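PDB 1LJ8: mannitol dehydrogenase from Pseudomonas fluorescens, which probably catalyses the NAD-dependent interconversion of mannitol and fructose, as a member of the long-chain dehydrogenases. Local coordinates for residues H41-T46 against W58-V63; I124-L129 against D268-G273; T185-D190 against W264-K269. All blocks are in the same frame, centred on the assembly; numbering follows the deposited sequence.

Contact 1 (H41-T46 against W58-V63); sequences HQAYYT and WSICGV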
loop_
_atom_site.group_PDB
_atom_site.type_symbol
_atom_site.label_atom_id
_atom_site.label_comp_id
_atom_site.label_asym_id
_atom_site.label_seq_id
_atom_site.Cartn_x
_atom_site.Cartn_y
_atom_site.Cartn_z
ATOM N N HIS A 41 3.228 1.842 -10.705
ATOM C CA HIS A 41 1.807 1.857 -11.056
ATOM C C HIS A 41 1.355 3.192 -11.613
ATOM O O HIS A 41 1.269 3.331 -12.819
ATOM C CB HIS A 41 1.016 1.430 -9.792
ATOM C CG HIS A 41 -0.450 1.216 -10.015
ATOM N ND1 HIS A 41 -1.376 2.214 -9.816
ATOM C CD2 HIS A 41 -1.145 0.114 -10.417
ATOM C CE1 HIS A 41 -2.589 1.741 -10.086
ATOM N NE2 HIS A 41 -2.472 0.472 -10.461
ATOM N N GLN A 42 1.095 4.197 -10.780
ATOM C CA GLN A 42 0.655 5.472 -11.365
ATOM C C GLN A 42 1.684 6.124 -12.284
ATOM O O GLN A 42 1.324 6.641 -13.362
ATOM C CB GLN A 42 0.290 6.506 -10.273
ATOM C CG GLN A 42 -0.797 6.024 -9.277
ATOM C CD GLN A 42 -0.162 5.451 -8.022
ATOM O OE1 GLN A 42 0.475 6.186 -7.252
ATOM N NE2 GLN A 42 -0.309 4.137 -7.812
ATOM N N ALA A 43 2.963 6.149 -11.888
ATOM C CA ALA A 43 3.953 6.786 -12.777
ATOM C C ALA A 43 4.118 5.938 -14.064
ATOM O O ALA A 43 4.374 6.471 -15.158
ATOM C CB ALA A 43 5.316 6.931 -12.056
ATOM N N TYR A 44 3.982 4.624 -13.909
ATOM C CA TYR A 44 4.070 3.703 -15.049
ATOM C C TYR A 44 2.958 4.033 -16.093
ATOM O O TYR A 44 3.233 4.215 -17.281
ATOM C CB TYR A 44 3.884 2.280 -14.524
ATOM C CG TYR A 44 3.631 1.231 -15.590
ATOM C CD1 TYR A 44 4.665 0.772 -16.408
ATOM C CD2 TYR A 44 2.349 0.732 -15.786
ATOM C CE1 TYR A 44 4.407 -0.183 -17.423
ATOM C CE2 TYR A 44 2.082 -0.221 -16.792
ATOM C CZ TYR A 44 3.130 -0.660 -17.596
ATOM O OH TYR A 44 2.878 -1.606 -18.576
ATOM N N TYR A 45 1.696 4.097 -15.659
ATOM C CA TYR A 45 0.617 4.391 -16.621
ATOM C C TYR A 45 0.735 5.791 -17.206
ATOM O O TYR A 45 0.442 6.013 -18.365
ATOM C CB TYR A 45 -0.749 4.255 -15.958
ATOM C CG TYR A 45 -1.226 2.826 -15.761
ATOM C CD1 TYR A 45 -1.317 2.267 -14.485
ATOM C CD2 TYR A 45 -1.690 2.073 -16.855
ATOM C CE1 TYR A 45 -1.858 1.001 -14.281
ATOM C CE2 TYR A 45 -2.255 0.824 -16.668
ATOM C CZ TYR A 45 -2.335 0.287 -15.373
ATOM O OH TYR A 45 -2.898 -0.949 -15.160
ATOM N N THR A 46 1.160 6.756 -16.400
ATOM C CA THR A 46 1.283 8.105 -16.905
ATOM C C THR A 46 2.394 8.190 -17.967
ATOM O O THR A 46 2.239 8.855 -18.983
ATOM C CB THR A 46 1.532 9.077 -15.738
ATOM O OG1 THR A 46 0.464 8.917 -14.783
ATOM C CG2 THR A 46 1.559 10.507 -16.269
ATOM N N TRP A 58 0.863 16.240 -17.738
ATOM C CA TRP A 58 0.492 15.515 -16.511
ATOM C C TRP A 58 1.700 14.874 -15.814
ATOM O O TRP A 58 1.613 13.796 -15.214
ATOM C CB TRP A 58 -0.571 14.454 -16.825
ATOM C CG TRP A 58 -1.923 15.107 -17.088
ATOM C CD1 TRP A 58 -2.539 15.284 -18.311
ATOM C CD2 TRP A 58 -2.826 15.608 -16.112
ATOM N NE1 TRP A 58 -3.790 15.868 -18.131
ATOM C CE2 TRP A 58 -3.987 16.067 -16.793
ATOM C CE3 TRP A 58 -2.778 15.711 -14.714
ATOM C CZ2 TRP A 58 -5.108 16.623 -16.113
ATOM C CZ3 TRP A 58 -3.893 16.268 -14.033
ATOM C CH2 TRP A 58 -5.049 16.716 -14.745
ATOM N N SER A 59 2.839 15.556 -15.914
ATOM C CA SER A 59 4.034 15.084 -15.218
ATOM C C SER A 59 3.781 15.093 -13.718
ATOM O O SER A 59 2.950 15.839 -13.209
ATOM C CB SER A 59 5.225 16.018 -15.505
ATOM O OG SER A 59 6.431 15.485 -14.937
ATOM N N ILE A 60 4.528 14.261 -13.000
ATOM C CA ILE A 60 4.375 14.143 -11.559
ATOM C C ILE A 60 5.475 14.856 -10.770
ATOM O O ILE A 60 6.671 14.737 -11.085
ATOM C CB ILE A 60 4.425 12.648 -11.178
ATOM C CG1 ILE A 60 3.220 11.927 -11.799
ATOM C CG2 ILE A 60 4.452 12.450 -9.625
ATOM C CD1 ILE A 60 3.538 10.367 -12.017
ATOM N N CYS A 61 5.064 15.621 -9.760
ATOM C CA CYS A 61 6.020 16.234 -8.831
ATOM C C CYS A 61 5.885 15.384 -7.557
ATOM O O CYS A 61 4.815 15.367 -6.899
ATOM C CB CYS A 61 5.652 17.704 -8.506
ATOM S SG CYS A 61 6.942 18.423 -7.394
ATOM N N GLY A 62 6.932 14.629 -7.218
ATOM C CA GLY A 62 6.877 13.838 -5.985
ATOM C C GLY A 62 6.874 14.758 -4.760
ATOM O O GLY A 62 7.319 15.923 -4.862
ATOM N N VAL A 63 6.393 14.242 -3.627
ATOM C CA VAL A 63 6.321 15.003 -2.376
ATOM C C VAL A 63 6.693 14.034 -1.253
ATOM O O VAL A 63 6.072 12.964 -1.112
ATOM C CB VAL A 63 4.888 15.516 -2.123
ATOM C CG1 VAL A 63 4.780 16.111 -0.682
ATOM C CG2 VAL A 63 4.522 16.577 -3.141
#
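The carbonyl oxygen of Q42 is gripped twice by T46, the residue that meets W58 across the contact: T46 OG1 donates to Q42 O at 2.8 Å, and T46 N reaches the same oxygen from the other face of the carbonyl plane. With chi1 at -56°, OG1 lies beside the backbone N, while methyl CG2, anti to that N, is turned to the backbone of W58 and rests 3.5 Å from W58 O. That buried oxygen has no polar partner in the model. T46 OG1 is also hydrogen-bonded to W277 NE1. One helical turn before T46, A43 receives I60 CD1, 3.7 Å from A43 CA. With an alanine at T46, the indole N-H of W277 would probably lose its acceptor and Q42 O one of its bonds, and a gap would open over W58 O. Helix 42-50 belongs to the beta-alpha-beta crossover from strand 27-32 to strand 59-64, the dinucleotide-binding unit of the Rossmann fold. The two segments touch through methyl groups, I60 CD1 on A43 and T46 CG2 on the carbonyl of W58; the directional bonds are made within the helix and to neighbours such as W277 and S101, whose OG bonds to A43 O.

Contact 2 (I124-L129 against D268-G273); sequences IRIVSL and DKFVNG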
loop_
_atom_site.group_PDB
_atom_site.type_symbol
_atom_site.label_atom_id
_atom_site.label_comp_id
_atom_site.label_asym_id
_atom_site.label_seq_id
_atom_site.Cartn_x
_atom_site.Cartn_y
_atom_site.Cartn_z
ATOM N N ILE A 124 -1.185 22.085 -10.940
ATOM C CA ILE A 124 -1.375 20.842 -10.168
ATOM C C ILE A 124 -2.875 20.664 -9.997
ATOM O O ILE A 124 -3.547 21.420 -9.289
ATOM C CB ILE A 124 -0.675 20.909 -8.787
ATOM C CG1 ILE A 124 0.835 21.056 -9.020
ATOM C CG2 ILE A 124 -1.034 19.671 -7.922
ATOM C CD1 ILE A 124 1.448 19.852 -9.770
ATOM N N ARG A 125 -3.381 19.614 -10.633
ATOM C CA ARG A 125 -4.834 19.347 -10.661
ATOM C C ARG A 125 -5.266 18.087 -9.933
ATOM O O ARG A 125 -6.466 17.879 -9.720
ATOM C CB ARG A 125 -5.321 19.293 -12.132
ATOM C CG ARG A 125 -5.339 20.676 -12.845
ATOM C CD ARG A 125 -5.104 20.520 -14.362
ATOM N NE ARG A 125 -3.681 20.353 -14.615
ATOM C CZ ARG A 125 -3.116 19.932 -15.750
ATOM N NH1 ARG A 125 -3.855 19.592 -16.798
ATOM N NH2 ARG A 125 -1.789 19.903 -15.840
ATOM N N ILE A 126 -4.283 17.265 -9.564
ATOM C CA ILE A 126 -4.561 16.044 -8.792
ATOM C C ILE A 126 -3.452 15.920 -7.753
ATOM O O ILE A 126 -2.261 16.125 -8.094
ATOM C CB ILE A 126 -4.470 14.760 -9.684
ATOM C CG1 ILE A 126 -5.650 14.704 -10.667
ATOM C CG2 ILE A 126 -4.510 13.491 -8.778
ATOM C CD1 ILE A 126 -5.379 13.706 -11.823
ATOM N N VAL A 127 -3.834 15.649 -6.503
ATOM C CA VAL A 127 -2.862 15.335 -5.425
ATOM C C VAL A 127 -3.158 13.831 -5.162
ATOM O O VAL A 127 -4.249 13.472 -4.696
ATOM C CB VAL A 127 -3.105 16.151 -4.120
ATOM C CG1 VAL A 127 -2.122 15.650 -2.989
ATOM C CG2 VAL A 127 -2.793 17.636 -4.411
ATOM N N SER A 128 -2.202 12.969 -5.510
ATOM C CA SER A 128 -2.363 11.546 -5.314
ATOM C C SER A 128 -1.589 11.079 -4.088
ATOM O O SER A 128 -0.623 11.727 -3.638
ATOM C CB SER A 128 -1.938 10.781 -6.565
ATOM O OG SER A 128 -0.643 11.184 -6.973
ATOM N N LEU A 129 -2.006 9.925 -3.562
ATOM C CA LEU A 129 -1.417 9.404 -2.344
ATOM C C LEU A 129 -1.006 7.938 -2.297
ATOM O O LEU A 129 -1.768 7.069 -2.737
ATOM C CB LEU A 129 -2.439 9.558 -1.167
ATOM C CG LEU A 129 -3.224 10.888 -0.961
ATOM C CD1 LEU A 129 -4.356 10.712 0.105
ATOM C CD2 LEU A 129 -2.210 11.992 -0.539
ATOM N N ASP A 268 -14.524 7.625 -12.028
ATOM C CA ASP A 268 -14.214 8.855 -12.754
ATOM C C ASP A 268 -14.786 10.088 -12.075
ATOM O O ASP A 268 -15.757 10.701 -12.564
ATOM C CB ASP A 268 -14.742 8.740 -14.186
ATOM C CG ASP A 268 -14.025 9.664 -15.164
ATOM O OD1 ASP A 268 -13.212 10.524 -14.752
ATOM O OD2 ASP A 268 -14.303 9.540 -16.374
ATOM N N LYS A 269 -14.153 10.468 -10.967
ATOM C CA LYS A 269 -14.600 11.595 -10.144
ATOM C C LYS A 269 -13.442 12.558 -9.955
ATOM O O LYS A 269 -12.765 12.519 -8.918
ATOM C CB LYS A 269 -15.049 11.065 -8.777
ATOM C CG LYS A 269 -16.247 10.142 -8.802
ATOM C CD LYS A 269 -16.563 9.578 -7.397
ATOM C CE LYS A 269 -17.696 8.572 -7.468
ATOM N NZ LYS A 269 -17.894 7.954 -6.099
ATOM N N PHE A 270 -13.215 13.419 -10.950
ATOM C CA PHE A 270 -12.090 14.367 -10.920
ATOM C C PHE A 270 -12.671 15.748 -11.158
ATOM O O PHE A 270 -13.264 16.000 -12.207
ATOM C CB PHE A 270 -11.079 14.001 -12.017
ATOM C CG PHE A 270 -10.341 12.730 -11.746
ATOM C CD1 PHE A 270 -10.974 11.486 -11.905
ATOM C CD2 PHE A 270 -9.058 12.760 -11.204
ATOM C CE1 PHE A 270 -10.346 10.301 -11.509
ATOM C CE2 PHE A 270 -8.426 11.609 -10.812
ATOM C CZ PHE A 270 -9.061 10.350 -10.950
ATOM N N VAL A 271 -12.482 16.642 -10.187
ATOM C CA VAL A 271 -13.060 17.963 -10.288
ATOM C C VAL A 271 -12.321 18.896 -11.231
ATOM O O VAL A 271 -12.931 19.825 -11.773
ATOM C CB VAL A 271 -13.111 18.659 -8.899
ATOM C CG1 VAL A 271 -14.135 17.980 -7.992
ATOM C CG2 VAL A 271 -11.735 18.591 -8.224
ATOM N N ASN A 272 -11.038 18.643 -11.442
ATOM C CA ASN A 272 -10.197 19.545 -12.231
ATOM C C ASN A 272 -9.408 18.800 -13.327
ATOM O O ASN A 272 -8.241 19.120 -13.598
ATOM C CB ASN A 272 -9.238 20.274 -11.233
ATOM C CG ASN A 272 -8.661 21.586 -11.769
ATOM O OD1 ASN A 272 -8.866 21.949 -12.917
ATOM N ND2 ASN A 272 -7.907 22.305 -10.909
ATOM N N GLY A 273 -10.044 17.798 -13.934
ATOM C CA GLY A 273 -9.413 17.060 -15.022
ATOM C C GLY A 273 -8.499 15.910 -14.627
ATOM O O GLY A 273 -8.217 15.699 -13.446
HETATM O O HOH W 1 -8.655 16.858 -10.926
#
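R125 meets N272 through the carbon part of its chain: R125 CB lies 3.3 Å from N272 O, and CG and CD follow along the same oxygen. The amide of N272, with CG anti to the backbone N (chi1 -159°), turns back onto this chain and puts ND2 3.6 Å from R125 CG. The two side chains cross at about a right angle, their guanidinium and amide planes 69° apart. Beside them I126 reaches F270: its CG1 lies in the ring plane at the edge, while CD1 approaches obliquely to 3.8 Å from F270 CE2 and is as near to G273 O. A water joins the two backbones, donating to R125 O at 2.7 Å and to G273 O at 2.8 Å and accepting from N272 N at 3.0 Å, so it satisfies three main-chain groups at once. Farther out, the bend at chi3 (-80°) carries the guanidinium of R125 away from the loop to E123 O, to a salt bridge with D57 and to a cation-pi contact with W58. On the loop side, F270 also touches M187 and T185. In this Rossmann domain the contact closes a loop over the amino end of parallel strand 126-129, the opposite end from the carboxyl ends at which Rossmann folds bind their nucleotide.

Contact 3 (T185-D190 against W264-K269); sequences TVMSCD and WVLEDK. With NAD (nicotinamide-adenine-dinucleotide), chain B.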
loop_
_atom_site.group_PDB
_atom_site.type_symbol
_atom_site.label_atom_id
_atom_site.label_comp_id
_atom_site.label_asym_id
_atom_site.label_seq_id
_atom_site.Cartn_x
_atom_site.Cartn_y
_atom_site.Cartn_z
ATOM N N THR A 185 -8.283 17.250 -7.260
ATOM C CA THR A 185 -8.899 16.001 -6.829
ATOM C C THR A 185 -7.849 15.360 -5.908
ATOM O O THR A 185 -6.633 15.527 -6.127
ATOM C CB THR A 185 -9.089 15.039 -8.044
ATOM O OG1 THR A 185 -10.011 15.616 -8.975
ATOM C CG2 THR A 185 -9.600 13.670 -7.596
ATOM N N VAL A 186 -8.288 14.671 -4.870
ATOM C CA VAL A 186 -7.366 13.925 -3.999
ATOM C C VAL A 186 -7.621 12.454 -4.357
ATOM O O VAL A 186 -8.729 11.920 -4.178
ATOM C CB VAL A 186 -7.603 14.146 -2.514
ATOM C CG1 VAL A 186 -6.484 13.402 -1.712
ATOM C CG2 VAL A 186 -7.457 15.635 -2.192
HETATM N N MSE A 187 -6.569 11.825 -4.874
HETATM C CA MSE A 187 -6.642 10.463 -5.405
HETATM C C MSE A 187 -5.845 9.451 -4.603
HETATM O O MSE A 187 -4.647 9.300 -4.817
HETATM C CB MSE A 187 -6.146 10.531 -6.881
HETATM C CG MSE A 187 -6.429 9.275 -7.706
HETATM SE SE MSE A 187 -5.705 9.381 -9.515
HETATM C CE MSE A 187 -3.782 9.142 -9.182
ATOM N N SER A 188 -6.514 8.697 -3.726
ATOM C CA SER A 188 -5.818 7.698 -2.894
ATOM C C SER A 188 -5.463 6.461 -3.717
ATOM O O SER A 188 -6.301 5.944 -4.451
ATOM C CB SER A 188 -6.730 7.211 -1.748
ATOM O OG SER A 188 -6.031 6.191 -1.017
ATOM N N CYS A 189 -4.229 6.004 -3.578
ATOM C CA CYS A 189 -3.792 4.776 -4.257
ATOM C C CYS A 189 -3.296 3.803 -3.185
ATOM O O CYS A 189 -2.412 2.970 -3.437
ATOM C CB CYS A 189 -2.669 5.081 -5.266
ATOM S SG CYS A 189 -3.257 6.144 -6.589
ATOM N N ASP A 190 -3.862 3.899 -1.981
ATOM C CA ASP A 190 -3.502 2.963 -0.912
ATOM C C ASP A 190 -4.490 1.800 -0.777
ATOM O O ASP A 190 -5.625 1.873 -1.247
ATOM C CB ASP A 190 -3.401 3.703 0.443
ATOM C CG ASP A 190 -2.127 4.566 0.537
ATOM O OD1 ASP A 190 -1.029 3.943 0.512
ATOM O OD2 ASP A 190 -2.233 5.839 0.665
ATOM N N TRP A 264 -5.641 -1.149 -12.802
ATOM C CA TRP A 264 -6.092 0.066 -12.097
ATOM C C TRP A 264 -7.554 0.252 -12.522
ATOM O O TRP A 264 -7.825 0.416 -13.705
ATOM C CB TRP A 264 -5.279 1.267 -12.601
ATOM C CG TRP A 264 -5.426 2.524 -11.780
ATOM C CD1 TRP A 264 -6.216 2.715 -10.685
ATOM C CD2 TRP A 264 -4.717 3.749 -11.995
ATOM N NE1 TRP A 264 -6.027 4.004 -10.187
ATOM C CE2 TRP A 264 -5.116 4.651 -10.980
ATOM C CE3 TRP A 264 -3.773 4.171 -12.948
ATOM C CZ2 TRP A 264 -4.601 5.956 -10.891
ATOM C CZ3 TRP A 264 -3.250 5.474 -12.867
ATOM C CH2 TRP A 264 -3.671 6.357 -11.835
ATOM N N VAL A 265 -8.469 0.185 -11.565
ATOM C CA VAL A 265 -9.861 0.461 -11.876
ATOM C C VAL A 265 -10.192 1.686 -10.993
ATOM O O VAL A 265 -9.979 1.648 -9.783
ATOM C CB VAL A 265 -10.771 -0.695 -11.509
ATOM C CG1 VAL A 265 -12.210 -0.311 -12.009
ATOM C CG2 VAL A 265 -10.275 -1.998 -12.174
ATOM N N LEU A 266 -10.667 2.750 -11.625
ATOM C CA LEU A 266 -10.937 4.033 -10.958
ATOM C C LEU A 266 -12.370 4.492 -11.135
ATOM O O LEU A 266 -12.999 4.221 -12.157
ATOM C CB LEU A 266 -10.098 5.168 -11.621
ATOM C CG LEU A 266 -8.865 5.876 -11.102
ATOM C CD1 LEU A 266 -8.269 6.810 -12.169
ATOM C CD2 LEU A 266 -9.210 6.625 -9.834
ATOM N N GLU A 267 -12.847 5.254 -10.159
ATOM C CA GLU A 267 -14.134 5.911 -10.305
ATOM C C GLU A 267 -13.788 7.251 -10.992
ATOM O O GLU A 267 -12.832 7.933 -10.595
ATOM C CB GLU A 267 -14.776 6.147 -8.944
ATOM C CG GLU A 267 -15.254 4.827 -8.347
ATOM C CD GLU A 267 -15.766 4.965 -6.947
ATOM O OE1 GLU A 267 -15.592 6.064 -6.302
ATOM O OE2 GLU A 267 -16.332 3.951 -6.500
ATOM N N ASP A 268 -14.524 7.625 -12.028
ATOM C CA ASP A 268 -14.214 8.855 -12.754
ATOM C C ASP A 268 -14.786 10.088 -12.075
ATOM O O ASP A 268 -15.757 10.701 -12.564
ATOM C CB ASP A 268 -14.742 8.740 -14.186
ATOM C CG ASP A 268 -14.025 9.664 -15.164
ATOM O OD1 ASP A 268 -13.212 10.524 -14.752
ATOM O OD2 ASP A 268 -14.303 9.540 -16.374
ATOM N N LYS A 269 -14.153 10.468 -10.967
ATOM C CA LYS A 269 -14.600 11.595 -10.144
ATOM C C LYS A 269 -13.442 12.558 -9.955
ATOM O O LYS A 269 -12.765 12.519 -8.918
ATOM C CB LYS A 269 -15.049 11.065 -8.777
ATOM C CG LYS A 269 -16.247 10.142 -8.802
ATOM C CD LYS A 269 -16.563 9.578 -7.397
ATOM C CE LYS A 269 -17.696 8.572 -7.468
ATOM N NZ LYS A 269 -17.894 7.954 -6.099
HETATM P PA NAD B . 7.436 2.230 0.306
HETATM O O1A NAD B . 7.898 1.821 1.608
HETATM O O2A NAD B . 8.267 2.117 -0.926
HETATM O O5B NAD B . 6.984 3.761 0.339
HETATM C C5B NAD B . 6.016 4.209 1.338
HETATM C C4B NAD B . 6.019 5.727 1.070
HETATM O O4B NAD B . 5.019 6.322 1.996
HETATM C C3B NAD B . 7.330 6.494 1.467
HETATM O O3B NAD B . 7.473 7.563 0.515
HETATM C C2B NAD B . 7.029 6.980 2.893
HETATM O O2B NAD B . 7.825 8.092 3.284
HETATM C C1B NAD B . 5.576 7.391 2.752
HETATM N N9A NAD B . 4.840 7.480 3.973
HETATM C C8A NAD B . 4.723 6.606 5.036
HETATM N N7A NAD B . 3.904 7.048 5.963
HETATM C C5A NAD B . 3.469 8.270 5.474
HETATM C C6A NAD B . 2.566 9.178 6.040
HETATM N N6A NAD B . 1.919 9.019 7.195
HETATM N N1A NAD B . 2.310 10.352 5.346
HETATM C C2A NAD B . 2.920 10.620 4.122
HETATM N N3A NAD B . 3.803 9.724 3.530
HETATM C C4A NAD B . 4.042 8.558 4.263
HETATM O O3 NAD B . 6.060 1.471 0.088
HETATM P PN NAD B . 5.284 1.036 -1.251
HETATM O O1N NAD B . 5.663 -0.338 -1.595
HETATM O O2N NAD B . 5.521 2.082 -2.249
HETATM O O5D NAD B . 3.785 0.971 -0.767
HETATM C C5D NAD B . 3.166 2.195 -0.394
HETATM C C4D NAD B . 1.726 1.922 -0.374
HETATM O O4D NAD B . 1.147 1.709 -1.678
HETATM C C3D NAD B . 1.204 0.733 0.512
HETATM O O3D NAD B . 1.196 1.052 1.898
HETATM C C2D NAD B . -0.138 0.400 -0.109
HETATM O O2D NAD B . -1.184 1.170 0.468
HETATM C C1D NAD B . 0.074 0.729 -1.609
HETATM N N1N NAD B . 0.373 -0.442 -2.455
HETATM C C2N NAD B . 1.604 -1.124 -2.488
HETATM C C3N NAD B . 1.692 -2.253 -3.260
HETATM C C7N NAD B . 3.022 -3.031 -3.277
HETATM O O7N NAD B . 3.011 -4.149 -3.813
HETATM N N7N NAD B . 4.097 -2.563 -2.680
HETATM C C4N NAD B . 0.527 -2.755 -4.019
HETATM C C5N NAD B . -0.688 -2.006 -3.978
HETATM C C6N NAD B . -0.793 -0.826 -3.188
HETATM O O HOH W 2 -6.333 5.663 -7.847
#
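T185 turns its methyl CG2 to the loop, 3.6 Å from K269 O, while its hydroxyl is engaged by V271 N and S223 OG. M187, present as selenomethionine, carries the middle of the contact. Its chain runs out extended and then bends at chi3 (74°), bringing CE to the edge of the W264 indole, near the ring plane and 3.7 Å from CZ2. The selenium lies at the same edge, 5.2 Å from the centroid of the six-membered ring and 77° off its normal, a Met-aromatic contact made at the ring edge. A water accepts from W264 NE1 at 2.9 Å and returns only a weak bond to S188 O. S188 OG accepts from D190 N at 3.3 Å in an ST turn, shaping the chain where the strand gives way to the cofactor pocket. There D190 OD1 accepts from the ribose hydroxyl O2D of NAD at 2.8 Å, and the backbone N-H groups of I131 and T132 help to fix the carboxylate. Strand 185-188 is an edge strand of the large sheet, beside 126-129; helix 195-210 packs on V186 and S188, while M187 faces strand 263-266, the middle member of a separate sheet, and T185 the loop that follows it.

Contacts 1 and 3 are buried and contact 2 lies at the surface. Contact 1 is apolar across its segments; contact 2 adds a water bonded to three backbone groups; contact 3 combines apolar and Met-aromatic packing with a weaker water bridge and a bond to NAD, which it alone of the three makes. All three reach the same Rossmann sheet. Contact 1 sets a helix on it, while contacts 2 and 3 hold successive parts of one chain run, sharing D268 and K269, against neighbouring strands 126-129 and 185-188. Aromatic rings connect them: the W58 indole of contact 1 packs on R125, I126 and G273 of contact 2, and W264 of contact 3 lies against H41, Q42 and Y45.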